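Local coordinates for OsmC family protein (Rhodothermus marinus, PDB 5CML) that hydrolyses carboxyl esters, this chain being the serine-esterase, alpha/beta-hydrolase part of a longer thermophile protein that also carries an OsmC domain, at residues A35-C40 and G107-G112; L62-T67 and E86-A91. All blocks are in the same frame, centred on the assembly; numbering follows the deposited sequence.

Interaction 1 (A35-C40 and G107-G112)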
loop_
_atom_site.group_PDB
_atom_site.type_symbol
_atom_site.label_atom_id
_atom_site.label_comp_id
_atom_site.label_asym_id
_atom_site.label_seq_id
_atom_site.Cartn_x
_atom_site.Cartn_y
_atom_site.Cartn_z
ATOM N N ALA A 35 -0.545 -0.729 3.153
ATOM C CA ALA A 35 0.639 0.122 3.264
ATOM C C ALA A 35 0.375 1.412 2.519
ATOM O O ALA A 35 0.114 1.386 1.330
ATOM C CB ALA A 35 1.832 -0.563 2.706
ATOM N N HIS A 36 0.436 2.540 3.207
ATOM C CA HIS A 36 -0.046 3.779 2.605
ATOM C C HIS A 36 0.793 4.988 2.983
ATOM O O HIS A 36 1.571 4.954 3.954
ATOM C CB HIS A 36 -1.489 4.021 3.035
ATOM C CG HIS A 36 -1.601 4.382 4.473
ATOM N ND1 HIS A 36 -1.513 5.681 4.920
ATOM C CD2 HIS A 36 -1.727 3.608 5.580
ATOM C CE1 HIS A 36 -1.601 5.691 6.240
ATOM N NE2 HIS A 36 -1.726 4.447 6.662
ATOM N N CYS A 37 0.585 6.076 2.242
ATOM C CA CYS A 37 1.305 7.321 2.485
ATOM C C CYS A 37 0.349 8.469 2.800
ATOM O O CYS A 37 0.687 9.628 2.588
ATOM C CB CYS A 37 2.172 7.672 1.274
ATOM S SG CYS A 37 3.467 6.403 0.952
ATOM N N PHE A 38 -0.842 8.159 3.316
ATOM C CA PHE A 38 -1.832 9.216 3.556
ATOM C C PHE A 38 -1.453 10.080 4.749
ATOM O O PHE A 38 -2.006 11.150 4.934
ATOM C CB PHE A 38 -3.218 8.632 3.761
ATOM C CG PHE A 38 -3.785 8.038 2.529
ATOM C CD1 PHE A 38 -4.125 8.846 1.458
ATOM C CD2 PHE A 38 -3.958 6.677 2.417
ATOM C CE1 PHE A 38 -4.643 8.299 0.303
ATOM C CE2 PHE A 38 -4.465 6.123 1.258
ATOM C CZ PHE A 38 -4.814 6.932 0.210
ATOM N N THR A 39 -0.487 9.622 5.534
ATOM C CA THR A 39 0.024 10.406 6.652
ATOM C C THR A 39 0.683 11.711 6.178
ATOM O O THR A 39 0.865 12.630 6.970
ATOM C CB THR A 39 1.012 9.572 7.475
ATOM O OG1 THR A 39 0.506 8.236 7.582
ATOM C CG2 THR A 39 1.170 10.137 8.856
ATOM N N CYS A 40 1.008 11.786 4.888
ATOM C CA CYS A 40 1.509 13.012 4.244
ATOM C C CYS A 40 0.483 14.141 4.217
ATOM O O CYS A 40 0.846 15.305 4.055
ATOM C CB CYS A 40 1.958 12.726 2.787
ATOM S SG CYS A 40 3.440 11.704 2.701
ATOM N N GLY A 107 -1.752 -1.177 -1.434
ATOM C CA GLY A 107 -0.688 -0.202 -1.314
ATOM C C GLY A 107 -1.031 1.123 -1.961
ATOM O O GLY A 107 -1.483 1.158 -3.096
ATOM N N HIS A 108 -0.771 2.217 -1.258
ATOM C CA HIS A 108 -0.966 3.554 -1.811
ATOM C C HIS A 108 0.383 4.216 -2.064
ATOM O O HIS A 108 1.283 4.130 -1.232
ATOM C CB HIS A 108 -1.817 4.391 -0.854
ATOM C CG HIS A 108 -1.710 5.867 -1.076
ATOM N ND1 HIS A 108 -1.105 6.718 -0.174
ATOM C CD2 HIS A 108 -2.178 6.651 -2.077
ATOM C CE1 HIS A 108 -1.185 7.959 -0.621
ATOM N NE2 HIS A 108 -1.822 7.944 -1.781
ATOM N N SER A 109 0.518 4.834 -3.234
ATOM C CA SER A 109 1.691 5.614 -3.613
ATOM C C SER A 109 2.936 4.711 -3.593
ATOM O O SER A 109 2.926 3.611 -4.165
ATOM C CB SER A 109 1.827 6.835 -2.684
ATOM O OG SER A 109 2.867 7.699 -3.091
ATOM N N LEU A 110 3.987 5.150 -2.926
ATOM C CA LEU A 110 5.181 4.309 -2.764
ATOM C C LEU A 110 4.855 2.964 -2.127
ATOM O O LEU A 110 5.518 1.965 -2.413
ATOM C CB LEU A 110 6.240 5.022 -1.924
ATOM C CG LEU A 110 7.010 6.123 -2.627
ATOM C CD1 LEU A 110 8.116 6.573 -1.700
ATOM C CD2 LEU A 110 7.614 5.664 -3.967
ATOM N N GLY A 111 3.848 2.940 -1.250
ATOM C CA GLY A 111 3.392 1.696 -0.662
ATOM C C GLY A 111 2.833 0.743 -1.693
ATOM O O GLY A 111 2.867 -0.470 -1.507
ATOM N N GLY A 112 2.283 1.290 -2.779
ATOM C CA GLY A 112 1.783 0.466 -3.866
ATOM C C GLY A 112 2.925 -0.246 -4.583
ATOM O O GLY A 112 2.858 -1.440 -4.900
#
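F38 lays its ring flat over one face of the H108 imidazole, centroids 3.7 Å apart and planes 8° from parallel, beside a sharp strand-to-helix turn whose G-H-S-L-G sequence fits the nucleophile elbow of alpha/beta-hydrolases. The elbow serine, S109, sits at the apex, and its OG is hydrogen-bonded to NE2 of H229, consistent with the serine and histidine of a catalytic triad. Strands 30-36 and 104-108 run parallel up to this point, where H108 N donates to A35 O at 2.9 Å, and the same oxygen takes a CA-H contact from G107 CA at 3.2 Å. Beyond the last strand pair the side chain of H108 takes over. CG stands anti to the backbone N (chi1 161°), which carries the imidazole across to the turn after strand 30-36; there C37 N donates to H108 ND1 at 3.0 Å, only 7° out of the ring plane. Because ND1 accepts, and NE2 is hydrogen-bonded to the carbonyl oxygen of H229, the ring is gripped at both nitrogens and its rotation fixed. S109 CB lies over the face turned away from F38, so the imidazole is sandwiched. C37 SG adds looser packing, 4.0 Å from S109 CB, close to the start of helix 110-118. The glycines meet a steric demand: a side chain on G111 would run into A35 O, and one on G107 into G111 O. Further out, F38 is backed by A46, V47 and I50 of helix 45-56, while H36 steadies the turn from within. Its ring accepts through ND1 from F38 N at 3.0 Å, the donor lying nearly in the imidazole plane.

Interaction 2 (L62-T67 and E86-A91); sequences LRFDFT and EDLRAA
F64 CD2 meets L88 CD1 at 3.5 Å, the closest side-chain approach between segments 62-67 and 86-91, which lie on strand 59-65 and helix 85-98 and here run nearly antiparallel, with axes 10.3 Å apart. The contact illustrates how a helix covers the sheet in the alpha/beta-hydrolase fold. With CG anti to the backbone N (chi1 179°), F64 extends its ring from the strand to the helix, where the far end, CZ, rests 3.8 Å from D87 CB. A91 CB comes obliquely to the ring, 4.4 Å from F64 CD1. L88 adopts an unusual chi1 of -125°, away from the staggered positions, and from there CD1 also reaches the edge of the F66 ring. L62, its CG likewise anti to N, brings CD2 to 4.2 Å from A91 CB. Were F64 replaced by an alanine, L88 CD1 and D87 CB would probably lose the ring they pack on and a gap would open between strand and helix. From its side chain, D87 offers CB to the ring; its carboxylate is hydrogen-bonded through OD1 to N10 ND2. No hydrogen bond joins the two segments, which implies that shape and burial of apolar surface hold them together.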
loop_
_atom_site.group_PDB
_atom_site.type_symbol
_atom_site.label_atom_id
_atom_site.label_comp_id
_atom_site.label_asym_id
_atom_site.label_seq_id
_atom_site.Cartn_x
_atom_site.Cartn_y
_atom_site.Cartn_z
ATOM N N LEU A 62 -5.066 -4.022 8.491
ATOM C CA LEU A 62 -3.889 -3.531 9.203
ATOM C C LEU A 62 -3.307 -2.370 8.399
ATOM O O LEU A 62 -2.740 -2.558 7.314
ATOM C CB LEU A 62 -2.843 -4.628 9.400
ATOM C CG LEU A 62 -1.615 -4.238 10.237
ATOM C CD1 LEU A 62 -2.002 -3.993 11.705
ATOM C CD2 LEU A 62 -0.556 -5.305 10.163
ATOM N N ARG A 63 -3.443 -1.173 8.945
ATOM C CA ARG A 63 -2.906 0.020 8.318
ATOM C C ARG A 63 -1.474 0.205 8.737
ATOM O O ARG A 63 -1.168 0.319 9.928
ATOM C CB ARG A 63 -3.722 1.239 8.710
ATOM C CG ARG A 63 -5.100 1.236 8.131
ATOM C CD ARG A 63 -5.822 2.484 8.488
ATOM N NE ARG A 63 -6.508 2.398 9.777
ATOM C CZ ARG A 63 -6.380 3.283 10.758
ATOM N NH1 ARG A 63 -5.531 4.310 10.646
ATOM N NH2 ARG A 63 -7.092 3.123 11.867
ATOM N N PHE A 64 -0.593 0.216 7.748
ATOM C CA PHE A 64 0.820 0.382 7.996
ATOM C C PHE A 64 1.265 1.682 7.361
ATOM O O PHE A 64 1.150 1.861 6.150
ATOM C CB PHE A 64 1.605 -0.795 7.437
ATOM C CG PHE A 64 3.073 -0.676 7.637
ATOM C CD1 PHE A 64 3.650 -1.086 8.825
ATOM C CD2 PHE A 64 3.879 -0.132 6.650
ATOM C CE1 PHE A 64 5.007 -0.976 9.022
ATOM C CE2 PHE A 64 5.246 -0.019 6.842
ATOM C CZ PHE A 64 5.804 -0.437 8.029
ATOM N N ASP A 65 1.747 2.590 8.197
ATOM C CA ASP A 65 2.196 3.901 7.746
ATOM C C ASP A 65 3.574 3.813 7.107
ATOM O O ASP A 65 4.598 3.720 7.794
ATOM C CB ASP A 65 2.223 4.867 8.929
ATOM C CG ASP A 65 2.866 6.185 8.589
ATOM O OD1 ASP A 65 2.855 6.581 7.400
ATOM O OD2 ASP A 65 3.381 6.829 9.524
ATOM N N PHE A 66 3.587 3.874 5.782
ATOM C CA PHE A 66 4.810 3.675 5.018
ATOM C C PHE A 66 5.766 4.850 5.175
ATOM O O PHE A 66 6.961 4.725 4.919
ATOM C CB PHE A 66 4.443 3.457 3.544
ATOM C CG PHE A 66 5.575 2.975 2.703
ATOM C CD1 PHE A 66 5.881 1.625 2.633
ATOM C CD2 PHE A 66 6.344 3.874 1.990
ATOM C CE1 PHE A 66 6.963 1.181 1.843
ATOM C CE2 PHE A 66 7.406 3.436 1.201
ATOM C CZ PHE A 66 7.704 2.087 1.131
ATOM N N THR A 67 5.240 5.999 5.590
ATOM C CA THR A 67 6.044 7.212 5.670
ATOM C C THR A 67 6.905 7.287 6.917
ATOM O O THR A 67 7.862 8.052 6.954
ATOM C CB THR A 67 5.176 8.472 5.673
ATOM O OG1 THR A 67 4.550 8.579 6.954
ATOM C CG2 THR A 67 4.122 8.440 4.561
ATOM N N GLU A 86 11.596 -5.022 4.501
ATOM C CA GLU A 86 11.537 -5.865 5.691
ATOM C C GLU A 86 10.444 -5.428 6.667
ATOM O O GLU A 86 9.819 -6.265 7.292
ATOM C CB GLU A 86 12.887 -5.881 6.413
ATOM C CG GLU A 86 12.834 -6.391 7.880
ATOM C CD GLU A 86 12.011 -7.685 8.118
ATOM O OE1 GLU A 86 11.742 -8.476 7.179
ATOM O OE2 GLU A 86 11.613 -7.898 9.279
ATOM N N ASP A 87 10.205 -4.131 6.805
ATOM C CA ASP A 87 9.120 -3.690 7.679
ATOM C C ASP A 87 7.770 -4.168 7.170
ATOM O O ASP A 87 6.913 -4.534 7.960
ATOM C CB ASP A 87 9.124 -2.170 7.825
ATOM C CG ASP A 87 10.339 -1.673 8.565
ATOM O OD1 ASP A 87 10.978 -2.481 9.273
ATOM O OD2 ASP A 87 10.666 -0.479 8.433
ATOM N N LEU A 88 7.561 -4.157 5.857
ATOM C CA LEU A 88 6.315 -4.682 5.297
ATOM C C LEU A 88 6.217 -6.189 5.530
ATOM O O LEU A 88 5.166 -6.698 5.920
ATOM C CB LEU A 88 6.225 -4.382 3.804
ATOM C CG LEU A 88 4.993 -3.635 3.342
ATOM C CD1 LEU A 88 4.773 -2.336 4.143
ATOM C CD2 LEU A 88 5.143 -3.365 1.851
ATOM N N ARG A 89 7.323 -6.904 5.326
ATOM C CA ARG A 89 7.323 -8.339 5.594
ATOM C C ARG A 89 7.020 -8.599 7.068
ATOM O O ARG A 89 6.290 -9.535 7.378
ATOM C CB ARG A 89 8.665 -8.974 5.200
ATOM C CG ARG A 89 8.964 -8.868 3.720
ATOM C CD ARG A 89 10.363 -9.340 3.450
ATOM N NE ARG A 89 10.684 -9.160 2.040
ATOM C CZ ARG A 89 11.750 -8.518 1.585
ATOM N NH1 ARG A 89 12.654 -8.005 2.423
ATOM N NH2 ARG A 89 11.914 -8.394 0.277
ATOM N N ALA A 90 7.550 -7.758 7.958
ATOM C CA ALA A 90 7.329 -7.910 9.396
ATOM C C ALA A 90 5.846 -7.752 9.746
ATOM O O ALA A 90 5.313 -8.430 10.652
ATOM C CB ALA A 90 8.168 -6.903 10.167
ATOM N N ALA A 91 5.171 -6.870 9.016
ATOM C CA ALA A 91 3.761 -6.646 9.247
ATOM C C ALA A 91 2.971 -7.878 8.812
ATOM O O ALA A 91 1.980 -8.257 9.446
ATOM C CB ALA A 91 3.280 -5.412 8.491
#

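Followed from the N terminus, the chain passes strand 30-36 and its turn, the first half of interaction 1, then helix 45-56 and strand 59-65, where interaction 2 begins. Helix 85-98 returns over that strand and closes the shorter loop; strand 104-108 and the elbow then close the longer one, so interaction 2 falls wholly within the span of interaction 1. The former fixes a helix on the sheet, the latter joins two of its parallel strands. Strands 30-36 and 59-65 are neighbours, and the contacts touch directly: H36 O lies 2.9 Å from F66 N, a probable hydrogen bond, and L110 CB packs 3.7 Å from F66 CE2.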